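Local coordinates for protein Fe(2+) transporter FeoB (Escherichia coli, PDB 3I8S) that takes up ferrous iron across the bacterial inner membrane in a GTP-driven process, its cytosolic G domain probably coupling nucleotide binding to channel opening, at residues 90-95 and 118-123; 130-135 and 257-262; 22-27 and 43-48. One frame throughout, in Å; residues are numbered along the deposited sequence.

In the fold
Along the chain the contacts come in the order interaction 3, interaction 1, interaction 2. Interactions 1 and 3 both reach the seven-stranded mixed sheet of the G domain; their centres lie about 19 Å apart. Interaction 2 sits about 13 Å from interaction 1, centre to centre, and touches it: Leu-119 CD2 packs on Ile-132 CG2 at 3.9 Å. Helix 122-127 links the two along the chain, running toward strand 130-132. Interactions 2 and 3 are about 31 Å apart between centres and do not meet. Interaction 3 joins the C-terminal end of helix 16-24, after the P-loop, to strand 39-46; interaction 1 carries a GTP-binding segment; interaction 2 ties the G domain to the helical domain's end.

Interaction 1. Residues 90-95 and 118-123; sequences INVVDA and ALNMLD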
# COMPACT_ATOMS: atom_id res chain seq x y z
N ILE A 90 -2.47 -0.84 7.97
CA ILE A 90 -1.18 -1.26 8.51
C ILE A 90 -0.60 -2.12 7.44
O ILE A 90 -1.18 -3.16 7.04
CB ILE A 90 -1.27 -2.04 9.86
CG1 ILE A 90 -1.82 -1.09 10.93
CG2 ILE A 90 0.14 -2.60 10.26
CD1 ILE A 90 -2.18 -1.79 12.18
N ASN A 91 0.53 -1.66 6.93
CA ASN A 91 1.25 -2.33 5.87
C ASN A 91 2.40 -3.10 6.44
O ASN A 91 3.36 -2.50 6.90
CB ASN A 91 1.70 -1.30 4.84
CG ASN A 91 2.56 -1.89 3.71
OD1 ASN A 91 2.43 -3.08 3.29
ND2 ASN A 91 3.41 -1.04 3.18
N VAL A 92 2.27 -4.41 6.45
CA VAL A 92 3.31 -5.32 7.00
C VAL A 92 4.39 -5.53 5.98
O VAL A 92 4.11 -6.03 4.88
CB VAL A 92 2.71 -6.62 7.50
CG1 VAL A 92 3.80 -7.41 8.19
CG2 VAL A 92 1.54 -6.32 8.45
N VAL A 93 5.61 -5.10 6.29
CA VAL A 93 6.72 -5.09 5.35
C VAL A 93 7.84 -5.95 5.87
O VAL A 93 8.30 -5.79 6.98
CB VAL A 93 7.23 -3.63 5.10
CG1 VAL A 93 8.62 -3.62 4.34
CG2 VAL A 93 6.13 -2.82 4.39
N ASP A 94 8.21 -6.94 5.07
CA ASP A 94 9.34 -7.85 5.34
C ASP A 94 10.71 -7.14 5.19
O ASP A 94 11.16 -6.92 4.08
CB ASP A 94 9.22 -9.06 4.39
CG ASP A 94 10.37 -10.07 4.51
OD1 ASP A 94 11.26 -9.92 5.39
OD2 ASP A 94 10.40 -11.08 3.72
N ALA A 95 11.38 -6.81 6.31
CA ALA A 95 12.72 -6.19 6.28
C ALA A 95 13.79 -6.95 5.46
O ALA A 95 14.75 -6.36 4.97
CB ALA A 95 13.23 -5.92 7.72
N ALA A 118 4.44 -1.56 9.39
CA ALA A 118 4.96 -2.44 10.43
C ALA A 118 6.09 -3.27 9.82
O ALA A 118 5.83 -4.18 9.02
CB ALA A 118 3.89 -3.32 11.01
N LEU A 119 7.30 -2.99 10.28
CA LEU A 119 8.50 -3.63 9.77
C LEU A 119 8.80 -4.89 10.56
O LEU A 119 9.14 -4.86 11.77
CB LEU A 119 9.67 -2.63 9.75
CG LEU A 119 10.92 -2.95 8.93
CD1 LEU A 119 10.68 -3.00 7.42
CD2 LEU A 119 12.04 -1.93 9.23
N ASN A 120 8.69 -5.99 9.82
CA ASN A 120 8.82 -7.34 10.32
C ASN A 120 10.09 -8.08 9.85
O ASN A 120 10.83 -7.60 9.01
CB ASN A 120 7.60 -8.13 9.78
CG ASN A 120 6.91 -8.90 10.82
OD1 ASN A 120 7.41 -9.05 11.94
ND2 ASN A 120 5.74 -9.39 10.49
N MET A 121 10.30 -9.30 10.36
CA MET A 121 11.46 -10.13 10.00
C MET A 121 12.80 -9.43 10.22
O MET A 121 13.75 -9.62 9.46
CB MET A 121 11.34 -10.62 8.55
CG MET A 121 9.95 -11.09 8.14
SD MET A 121 9.38 -12.50 9.10
CE MET A 121 7.80 -12.88 8.35
N LEU A 122 12.86 -8.62 11.27
CA LEU A 122 14.07 -7.92 11.66
C LEU A 122 15.24 -8.87 12.00
O LEU A 122 16.40 -8.58 11.73
CB LEU A 122 13.75 -7.08 12.90
CG LEU A 122 12.64 -6.06 12.68
CD1 LEU A 122 12.24 -5.42 14.04
CD2 LEU A 122 13.14 -5.04 11.70
N ASP A 123 14.90 -10.00 12.61
CA ASP A 123 15.86 -11.05 12.93
C ASP A 123 16.49 -11.64 11.66
O ASP A 123 17.71 -11.83 11.59
CB ASP A 123 15.16 -12.16 13.74
CG ASP A 123 14.01 -12.88 12.95
OD1 ASP A 123 13.17 -12.20 12.32
OD2 ASP A 123 13.98 -14.14 12.95
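Ile-90 meets Ala-118 through its CG2 methyl, which lies 3.9 Å from Ala-118 CB. One residue on, the carbonyl of Asn-91, whose backbone is also bonded to Ile-116, accepts a hydrogen bond from Ala-118 N, 2.9 Å from O to N. Val-92 turns to the face that also carries Ala-118 and Asn-120. With CG1 anti to the backbone N (chi1 -174°), that methyl reaches forward to Asn-120 ND2 at 3.6 Å, a van der Waals touch, while the amide nitrogen gives a weak hydrogen bond to Ser-14 O in the P-loop. Val-92 also packs on Lys-16 and Leu-19 of helix 16-24.

The two strands run parallel, 26° between their directions, as the ends of a beta-alpha-beta crossover through helix 98-111. Asn-120 ends the second strand, Met-121 is the N-cap of helix 122-127, and residues 120-123 form the NxxD (G4) guanine-recognition motif of GTPases, which binds GTP in this protein.

Val-93 uses both backbone polar atoms: its N donates to Ala-118 O, and its O accepts Asn-120 N almost straight (N-H...O 174°). On the opposite sheet face, toward helix 98-111, the Val-93 and Leu-119 side chains meet at a slant, Val-93 CG1 3.8 Å from Leu-119 CD1. Asp-94 approaches Met-121 at about a right angle, OD1 coming to 3.2 Å from Met-121 CB. Its carboxylate is held from the adjoining loop, OD1 by Ser-96 OG and OD2 by Asn-97 ND2. Ala-95 closes the ladder, its N bonded to Asn-120 O at 2.9 Å, and its CB rests against Leu-119 CD1 (3.9 Å) and Leu-122 CD2 (4.1 Å).

Interaction 2. Residues 130-135 and 257-262; sequences IRIEID and DVVSNT
Ile-132 and Val-259 form the tight side of this contact: Ile-132 CG2 and Val-259 CG1 are 3.5 Å apart, with the two branched side chains crossing at a slant. Ile-132 CG2 stands anti to its own backbone N (chi1 -57°, measured to CG1), which leaves CG1 beside that nitrogen; from there CD1 reaches Ser-260 CB at 3.9 Å. Both Ile-132 and Val-259 also press on Leu-98 of helix 98-111, and Val-259 rests further on Ala-136 and Leu-137 of helix 134-141, so helices 98-111 and 134-141 pack against this side. Backbone bonds run beside it: Glu-133 N donates to Val-259 O at 2.8 Å, nearly straight (170°) and in the carbonyl plane, while Ile-132 CA lies 3.3 Å from the same oxygen in a CA-H...O contact. Reciprocal bonds, Arg-131 N to Asn-261 O and Asn-261 N to Arg-131 O, each 3.0 Å between N and O, continue the ribbon.

The looser side is that of the exposed Arg-131 and Asn-261 side chains. They rise on the same face, yet the arginine's end leads away from the opposite strand. Asn-261 instead turns back on its own segment: ND2 bonds Val-258 O at 3.0 Å, with that oxygen in the amide plane but the donor well above the carbonyl plane.

A hydrogen-bonded pair flanked by two non-hydrogen-bonded ones, Ile-130 with Thr-262 and Ile-132 with Ser-260, defines a short two-stranded antiparallel ribbon, through which the end of FeoB's cytosolic helical domain returns to its G domain.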
# COMPACT_ATOMS: atom_id res chain seq x y z
N ILE A 130 21.88 -7.20 7.15
CA ILE A 130 21.23 -5.96 6.75
C ILE A 130 20.62 -5.25 7.96
O ILE A 130 19.88 -5.87 8.75
CB ILE A 130 20.21 -6.15 5.57
CG1 ILE A 130 19.18 -5.04 5.55
CG2 ILE A 130 19.52 -7.50 5.61
CD1 ILE A 130 18.19 -5.21 4.48
N ARG A 131 20.98 -3.97 8.12
CA ARG A 131 20.34 -3.07 9.08
C ARG A 131 19.52 -2.05 8.29
O ARG A 131 19.97 -1.55 7.25
CB ARG A 131 21.36 -2.32 9.95
CG ARG A 131 20.71 -1.46 11.09
CD ARG A 131 21.70 -0.49 11.80
NE ARG A 131 21.15 0.07 13.06
CZ ARG A 131 20.19 1.01 13.14
NH1 ARG A 131 19.65 1.54 12.04
NH2 ARG A 131 19.77 1.43 14.34
N ILE A 132 18.31 -1.79 8.76
CA ILE A 132 17.40 -0.80 8.19
C ILE A 132 17.42 0.48 9.06
O ILE A 132 17.18 0.42 10.29
CB ILE A 132 15.95 -1.30 8.10
CG1 ILE A 132 15.86 -2.60 7.27
CG2 ILE A 132 15.05 -0.25 7.45
CD1 ILE A 132 16.47 -2.52 5.93
N GLU A 133 17.68 1.62 8.42
CA GLU A 133 17.58 2.91 9.06
C GLU A 133 16.11 3.32 9.10
O GLU A 133 15.54 3.79 8.10
CB GLU A 133 18.33 3.96 8.29
CG GLU A 133 19.79 3.95 8.49
CD GLU A 133 20.35 5.30 8.13
OE1 GLU A 133 19.81 5.90 7.15
OE2 GLU A 133 21.28 5.79 8.82
N ILE A 134 15.50 3.12 10.25
CA ILE A 134 14.04 3.19 10.32
C ILE A 134 13.52 4.61 10.08
O ILE A 134 12.56 4.84 9.29
CB ILE A 134 13.55 2.61 11.67
CG1 ILE A 134 13.69 1.09 11.66
CG2 ILE A 134 12.11 2.97 11.94
CD1 ILE A 134 13.94 0.57 13.02
N ASP A 135 14.13 5.58 10.73
CA ASP A 135 13.69 6.97 10.54
C ASP A 135 13.96 7.53 9.16
O ASP A 135 13.15 8.29 8.64
CB ASP A 135 14.25 7.89 11.61
CG ASP A 135 13.19 8.38 12.51
OD1 ASP A 135 12.19 7.62 12.62
OD2 ASP A 135 13.30 9.52 13.02
N ASP A 257 18.87 2.39 -1.21
CA ASP A 257 20.29 2.74 -1.17
C ASP A 257 20.67 3.46 0.12
O ASP A 257 21.76 3.29 0.60
CB ASP A 257 20.69 3.65 -2.33
CG ASP A 257 20.88 2.90 -3.64
OD1 ASP A 257 20.83 1.65 -3.63
OD2 ASP A 257 21.07 3.59 -4.69
N VAL A 258 19.77 4.28 0.65
CA VAL A 258 19.99 5.02 1.88
C VAL A 258 19.66 4.20 3.12
O VAL A 258 20.41 4.18 4.09
CB VAL A 258 19.11 6.30 1.89
CG1 VAL A 258 19.21 7.01 3.23
CG2 VAL A 258 19.54 7.26 0.73
N VAL A 259 18.52 3.54 3.06
CA VAL A 259 17.87 2.91 4.20
C VAL A 259 18.43 1.54 4.60
O VAL A 259 18.42 1.19 5.78
CB VAL A 259 16.36 2.85 3.89
CG1 VAL A 259 15.61 1.83 4.66
CG2 VAL A 259 15.79 4.31 4.01
N SER A 260 18.87 0.76 3.61
CA SER A 260 19.36 -0.59 3.84
C SER A 260 20.87 -0.60 3.70
O SER A 260 21.39 -0.20 2.66
CB SER A 260 18.71 -1.57 2.88
OG SER A 260 19.19 -2.89 3.11
N ASN A 261 21.55 -0.98 4.78
CA ASN A 261 23.00 -0.93 4.89
C ASN A 261 23.52 -2.29 5.28
O ASN A 261 22.79 -3.09 5.85
CB ASN A 261 23.41 0.03 6.01
CG ASN A 261 23.15 1.50 5.69
OD1 ASN A 261 23.99 2.34 6.02
ND2 ASN A 261 21.99 1.81 5.14
N THR A 262 24.81 -2.53 5.00
CA THR A 262 25.52 -3.66 5.57
C THR A 262 25.64 -3.46 7.08
O THR A 262 25.91 -2.34 7.54
CB THR A 262 26.96 -3.78 4.99
OG1 THR A 262 26.92 -3.78 3.55
CG2 THR A 262 27.62 -5.06 5.46

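Interaction 3. Residues 22-27 and 43-48; sequences QLTGSR and GQFSTT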
# COMPACT_ATOMS: atom_id res chain seq x y z
N GLN A 22 -1.76 -12.29 16.49
CA GLN A 22 -1.24 -11.69 17.71
C GLN A 22 -2.13 -10.56 18.20
O GLN A 22 -2.38 -10.43 19.39
CB GLN A 22 0.16 -11.15 17.47
CG GLN A 22 1.18 -12.24 17.42
CD GLN A 22 2.56 -11.78 17.04
OE1 GLN A 22 2.76 -10.66 16.55
NE2 GLN A 22 3.53 -12.66 17.22
N LEU A 23 -2.62 -9.75 17.28
CA LEU A 23 -3.43 -8.56 17.64
C LEU A 23 -4.83 -8.96 18.10
O LEU A 23 -5.36 -8.43 19.07
CB LEU A 23 -3.50 -7.63 16.45
CG LEU A 23 -2.24 -6.79 16.24
CD1 LEU A 23 -2.35 -6.07 14.92
CD2 LEU A 23 -2.08 -5.82 17.41
N THR A 24 -5.41 -9.94 17.43
CA THR A 24 -6.83 -10.25 17.58
C THR A 24 -7.11 -11.44 18.49
O THR A 24 -8.23 -11.57 18.97
CB THR A 24 -7.52 -10.49 16.21
OG1 THR A 24 -7.02 -11.69 15.58
CG2 THR A 24 -7.31 -9.28 15.32
N GLY A 25 -6.13 -12.32 18.71
CA GLY A 25 -6.34 -13.49 19.55
C GLY A 25 -7.53 -14.32 19.09
O GLY A 25 -7.65 -14.63 17.90
N SER A 26 -8.42 -14.63 20.02
CA SER A 26 -9.61 -15.46 19.79
C SER A 26 -10.75 -14.64 19.17
O SER A 26 -11.74 -15.23 18.73
CB SER A 26 -10.08 -16.10 21.11
OG SER A 26 -10.56 -15.11 22.02
N ARG A 27 -10.59 -13.31 19.13
CA ARG A 27 -11.65 -12.39 18.69
C ARG A 27 -11.59 -12.22 17.18
O ARG A 27 -11.24 -11.18 16.66
CB ARG A 27 -11.49 -11.03 19.37
CG ARG A 27 -11.39 -11.12 20.90
CD ARG A 27 -11.04 -9.77 21.49
NE ARG A 27 -9.78 -9.20 21.02
CZ ARG A 27 -8.57 -9.61 21.39
NH1 ARG A 27 -8.42 -10.64 22.23
NH2 ARG A 27 -7.51 -9.00 20.93
N GLY A 43 -11.07 -9.31 12.79
CA GLY A 43 -11.02 -9.47 14.22
C GLY A 43 -11.03 -8.16 14.93
O GLY A 43 -11.08 -7.10 14.30
N GLN A 44 -11.01 -8.22 16.24
CA GLN A 44 -11.11 -7.02 17.05
C GLN A 44 -9.96 -6.93 18.01
O GLN A 44 -9.45 -7.94 18.48
CB GLN A 44 -12.41 -6.99 17.86
CG GLN A 44 -13.65 -7.17 17.04
CD GLN A 44 -14.44 -5.91 16.90
OE1 GLN A 44 -14.96 -5.38 17.89
NE2 GLN A 44 -14.60 -5.45 15.66
N PHE A 45 -9.59 -5.70 18.35
CA PHE A 45 -8.65 -5.44 19.44
C PHE A 45 -8.77 -4.00 19.83
O PHE A 45 -9.44 -3.19 19.16
CB PHE A 45 -7.18 -5.77 19.08
CG PHE A 45 -6.54 -4.84 18.11
CD1 PHE A 45 -6.60 -5.10 16.75
CD2 PHE A 45 -5.80 -3.74 18.55
CE1 PHE A 45 -5.99 -4.25 15.84
CE2 PHE A 45 -5.18 -2.90 17.66
CZ PHE A 45 -5.28 -3.14 16.29
N SER A 46 -8.13 -3.69 20.95
CA SER A 46 -8.22 -2.34 21.49
C SER A 46 -6.84 -1.78 21.73
O SER A 46 -5.85 -2.52 21.92
CB SER A 46 -9.08 -2.29 22.75
OG SER A 46 -8.54 -3.06 23.81
N THR A 47 -6.77 -0.46 21.63
CA THR A 47 -5.61 0.31 21.97
C THR A 47 -5.96 1.15 23.22
O THR A 47 -7.08 1.05 23.76
CB THR A 47 -5.23 1.22 20.82
OG1 THR A 47 -6.27 2.18 20.59
CG2 THR A 47 -4.92 0.43 19.51
N THR A 48 -5.09 2.06 23.64
CA THR A 48 -5.45 2.93 24.74
C THR A 48 -6.74 3.70 24.43
O THR A 48 -7.61 3.81 25.29
CB THR A 48 -4.30 3.91 25.08
OG1 THR A 48 -3.14 3.15 25.45
CG2 THR A 48 -4.70 4.86 26.16
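Arg-27 lies alongside the backbone of Gln-44, and its side chain can be followed outward against that residue's carbonyl. CB is 3.8 Å from Gln-44 O. CD lies 3.9 Å from the same oxygen, and the bend about CG-CD (chi3 -59°) swings NE in to donate to Gln-44 O at 2.9 Å, from above the carbonyl plane. CZ lies 3.5 Å from Gln-44 O. At the tip NH2 adds a weak bond to Gln-44 O at 3.3 Å, and the guanidinium edge points at Phe-45 CB, 3.7 Å from NH2. Thr-24 O sits over one guanidinium face. The main chain joins in: Gln-44 N gives a hydrogen bond to Arg-27 O, 3.0 Å between N and O, Arg-27 being the last residue of the type II' turn that starts at Thr-24.

Behind this polar edge, Leu-23 CD2 stands over the Phe-45 ring 4.2 Å from its centroid, only 8° off the normal, a CH-pi contact joining helix 16-24 to strand 39-46 of the G-domain sheet. The arginine's positive charge lies against Thr-24 O at the helix C terminus, where it would probably offset the negative dipole end.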